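PDB 6A4V: 49 protein from Murid herpesvirus 4, which probably facilitates viral replication by interacting with the host poly(ADP-ribose) polymerase 1. Local coordinates for residues E163-F168 with W223-K228. Residues are numbered along the deposited sequence; the frame is centred on the assembly and turned at random.
Sequences EWCACF and WVSVFK
Trp-164 and Cys-165 meet Val-224 and Ser-225 where two antiparallel helices of this predominantly helical fold pack side by side, a compact example of an indole rim meeting a valine and a serine across a helix pair. The short segments 163-168 and 223-228 have axes 9.9 Å apart at 174°, and Cys-165 faces Ser-225 with their CA atoms separated by 6.4 Å. The benzo end of the Trp-164 indole does most of the apolar work: its CH2 lies 3.5 Å from Val-224 CG1, the two side chains crossing at about a right angle. Ser-225 OG sits at the edge of the same ring, near its plane, 3.6 Å from Trp-164 CZ3. Trp-164 holds CG anti to its own backbone N (chi1 -176°), which carries the benzo rim toward helix 213-235. Farther out, Phe-168, one turn on, lays its CD2 over one face of the Trp-164 indole, 3.5 Å above the plane and offset toward the rim, while Tyr-155 adds an edge-to-face ring contact. Val-224 also touches Thr-139 of helix 131-146, joining the pair to a third helix. The buried Ser-225 hydroxyl is satisfied within its own helix by a hydrogen bond to Val-221 O, and this same OG lies 3.5 Å from Cys-165 CB.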
ATOM      1  N   GLU B 163     -17.870 -24.508   7.909  1.00 57.91           N
ATOM      2  CA  GLU B 163     -18.969 -25.447   8.110  1.00 63.73           C
ATOM      3  C   GLU B 163     -20.184 -24.691   8.660  1.00 61.01           C
ATOM      4  O   GLU B 163     -21.272 -24.779   8.088  1.00 64.67           O
ATOM      5  CB  GLU B 163     -18.533 -26.618   8.994  1.00 75.10           C
ATOM      6  CG  GLU B 163     -17.963 -27.785   8.193  1.00 74.87           C
ATOM      7  CD  GLU B 163     -17.157 -28.786   8.997  1.00 81.91           C
ATOM      8  OE1 GLU B 163     -17.393 -28.874  10.222  1.00 96.21           O
ATOM      9  OE2 GLU B 163     -16.285 -29.465   8.401  1.00 74.36           O
ATOM     10  N   TRP B 164     -19.965 -23.897   9.718  1.00 57.81           N
ATOM     11  CA  TRP B 164     -21.010 -23.088  10.370  1.00 50.29           C
ATOM     12  C   TRP B 164     -21.638 -22.076   9.413  1.00 60.44           C
ATOM     13  O   TRP B 164     -22.842 -21.872   9.465  1.00 59.36           O
ATOM     14  CB  TRP B 164     -20.439 -22.415  11.623  1.00 54.25           C
ATOM     15  CG  TRP B 164     -21.377 -21.616  12.473  1.00 42.06           C
ATOM     16  CD1 TRP B 164     -21.975 -22.052  13.620  1.00 41.94           C
ATOM     17  CD2 TRP B 164     -21.613 -20.195  12.433  1.00 36.83           C
ATOM     18  NE1 TRP B 164     -22.675 -21.036  14.219  1.00 39.54           N
ATOM     19  CE2 TRP B 164     -22.504 -19.889  13.489  1.00 35.24           C
ATOM     20  CE3 TRP B 164     -21.287 -19.174  11.541  1.00 41.02           C
ATOM     21  CZ2 TRP B 164     -22.987 -18.602  13.725  1.00 35.16           C
ATOM     22  CZ3 TRP B 164     -21.763 -17.900  11.770  1.00 32.99           C
ATOM     23  CH2 TRP B 164     -22.582 -17.615  12.858  1.00 36.43           C
ATOM     24  N   CYS B 165     -20.828 -21.440   8.559  1.00 60.59           N
ATOM     25  CA  CYS B 165     -21.357 -20.479   7.579  1.00 64.53           C
ATOM     26  C   CYS B 165     -22.291 -21.189   6.588  1.00 68.71           C
ATOM     27  O   CYS B 165     -23.299 -20.618   6.151  1.00 69.73           O
ATOM     28  CB  CYS B 165     -20.247 -19.766   6.809  1.00 68.64           C
ATOM     29  SG  CYS B 165     -20.814 -18.261   5.969  1.00 61.18           S
ATOM     30  N   ALA B 166     -21.932 -22.420   6.213  1.00 67.91           N
ATOM     31  CA  ALA B 166     -22.681 -23.180   5.225  1.00 75.21           C
ATOM     32  C   ALA B 166     -24.070 -23.546   5.783  1.00 78.08           C
ATOM     33  O   ALA B 166     -25.085 -23.276   5.129  1.00 92.31           O
ATOM     34  CB  ALA B 166     -21.893 -24.402   4.804  1.00 79.28           C
ATOM     35  N   CYS B 167     -24.120 -24.145   6.980  1.00 71.69           N
ATOM     36  CA  CYS B 167     -25.398 -24.454   7.629  1.00 75.57           C
ATOM     37  C   CYS B 167     -26.363 -23.280   7.514  1.00 76.68           C
ATOM     38  O   CYS B 167     -27.490 -23.420   7.042  1.00101.49           O
ATOM     39  CB  CYS B 167     -25.255 -24.732   9.115  1.00 71.23           C
ATOM     40  SG  CYS B 167     -24.410 -26.290   9.439  1.00 90.86           S
ATOM     41  N   PHE B 168     -25.893 -22.121   7.967  1.00 68.69           N
ATOM     42  CA  PHE B 168     -26.763 -21.094   8.396  1.00 60.67           C
ATOM     43  C   PHE B 168     -26.995 -20.076   7.273  1.00 61.98           C
ATOM     44  O   PHE B 168     -27.770 -19.161   7.459  1.00 64.29           O
ATOM     45  CB  PHE B 168     -26.198 -20.521   9.693  1.00 55.53           C
ATOM     46  CG  PHE B 168     -26.232 -21.487  10.849  1.00 62.19           C
ATOM     47  CD1 PHE B 168     -27.404 -22.154  11.170  1.00 73.29           C
ATOM     48  CD2 PHE B 168     -25.128 -21.691  11.659  1.00 76.19           C
ATOM     49  CE1 PHE B 168     -27.467 -23.013  12.254  1.00 65.50           C
ATOM     50  CE2 PHE B 168     -25.184 -22.564  12.740  1.00 72.94           C
ATOM     51  CZ  PHE B 168     -26.355 -23.226  13.034  1.00 74.21           C
ATOM     52  N   TRP B 223     -20.213 -12.078   7.861  1.00 44.42           N
ATOM     53  CA  TRP B 223     -19.336 -11.216   8.610  1.00 51.07           C
ATOM     54  C   TRP B 223     -19.043 -11.747  10.009  1.00 51.02           C
ATOM     55  O   TRP B 223     -17.979 -11.468  10.549  1.00 45.65           O
ATOM     56  CB  TRP B 223     -19.846  -9.783   8.654  1.00 50.68           C
ATOM     57  CG  TRP B 223     -19.635  -9.137   7.325  1.00 49.60           C
ATOM     58  CD1 TRP B 223     -20.589  -8.816   6.408  1.00 53.89           C
ATOM     59  CD2 TRP B 223     -18.384  -8.769   6.739  1.00 51.16           C
ATOM     60  NE1 TRP B 223     -20.021  -8.261   5.301  1.00 45.87           N
ATOM     61  CE2 TRP B 223     -18.667  -8.201   5.482  1.00 55.02           C
ATOM     62  CE3 TRP B 223     -17.063  -8.760   7.191  1.00 51.54           C
ATOM     63  CZ2 TRP B 223     -17.663  -7.706   4.642  1.00 51.72           C
ATOM     64  CZ3 TRP B 223     -16.080  -8.246   6.381  1.00 37.64           C
ATOM     65  CH2 TRP B 223     -16.373  -7.775   5.104  1.00 50.93           C
ATOM     66  N   VAL B 224     -19.937 -12.548  10.578  1.00 48.89           N
ATOM     67  CA  VAL B 224     -19.611 -13.122  11.851  1.00 46.86           C
ATOM     68  C   VAL B 224     -18.495 -14.141  11.600  1.00 40.56           C
ATOM     69  O   VAL B 224     -17.561 -14.217  12.330  1.00 45.43           O
ATOM     70  CB  VAL B 224     -20.828 -13.785  12.533  1.00 48.47           C
ATOM     71  CG1 VAL B 224     -20.415 -14.924  13.436  1.00 50.12           C
ATOM     72  CG2 VAL B 224     -21.667 -12.809  13.327  1.00 46.18           C
ATOM     73  N   SER B 225     -18.667 -14.964  10.578  1.00 37.19           N
ATOM     74  CA  SER B 225     -17.718 -15.962  10.229  1.00 43.87           C
ATOM     75  C   SER B 225     -16.356 -15.285   9.977  1.00 43.96           C
ATOM     76  O   SER B 225     -15.385 -15.714  10.486  1.00 40.18           O
ATOM     77  CB  SER B 225     -18.138 -16.769   9.026  1.00 42.76           C
ATOM     78  OG  SER B 225     -19.531 -17.111   9.038  1.00 46.04           O
ATOM     79  N   VAL B 226     -16.332 -14.260   9.134  1.00 38.53           N
ATOM     80  CA  VAL B 226     -15.118 -13.567   8.836  1.00 37.99           C
ATOM     81  C   VAL B 226     -14.535 -13.021  10.136  1.00 33.43           C
ATOM     82  O   VAL B 226     -13.356 -13.113  10.375  1.00 37.53           O
ATOM     83  CB  VAL B 226     -15.299 -12.418   7.828  1.00 34.70           C
ATOM     84  CG1 VAL B 226     -14.013 -11.613   7.739  1.00 38.55           C
ATOM     85  CG2 VAL B 226     -15.719 -12.914   6.473  1.00 31.81           C
ATOM     86  N   PHE B 227     -15.357 -12.418  10.964  1.00 29.59           N
ATOM     87  CA  PHE B 227     -14.801 -11.884  12.215  1.00 33.74           C
ATOM     88  C   PHE B 227     -14.096 -12.965  13.051  1.00 34.62           C
ATOM     89  O   PHE B 227     -13.129 -12.655  13.833  1.00 36.87           O
ATOM     90  CB  PHE B 227     -15.917 -11.255  13.039  1.00 29.21           C
ATOM     91  CG  PHE B 227     -15.473 -10.630  14.332  1.00 28.95           C
ATOM     92  CD1 PHE B 227     -14.705  -9.475  14.318  1.00 31.21           C
ATOM     93  CD2 PHE B 227     -15.911 -11.109  15.547  1.00 34.10           C
ATOM     94  CE1 PHE B 227     -14.286  -8.910  15.510  1.00 38.01           C
ATOM     95  CE2 PHE B 227     -15.511 -10.517  16.743  1.00 37.05           C
ATOM     96  CZ  PHE B 227     -14.697  -9.412  16.722  1.00 34.78           C
ATOM     97  N   LYS B 228     -14.655 -14.189  13.044  1.00 37.98           N
ATOM     98  CA  LYS B 228     -14.165 -15.249  13.927  1.00 45.57           C
ATOM     99  C   LYS B 228     -12.820 -15.693  13.348  1.00 43.25           C
ATOM    100  O   LYS B 228     -11.853 -15.843  14.120  1.00 33.80           O
ATOM    101  CB  LYS B 228     -15.220 -16.342  14.171  1.00 50.83           C
ATOM    102  CG  LYS B 228     -14.710 -17.745  14.530  1.00 55.76           C
ATOM    103  CD  LYS B 228     -14.592 -18.015  16.030  1.00 61.07           C
ATOM    104  CE  LYS B 228     -14.521 -19.485  16.407  1.00 68.33           C
ATOM    105  NZ  LYS B 228     -15.841 -20.156  16.399  1.00 67.68           N
TER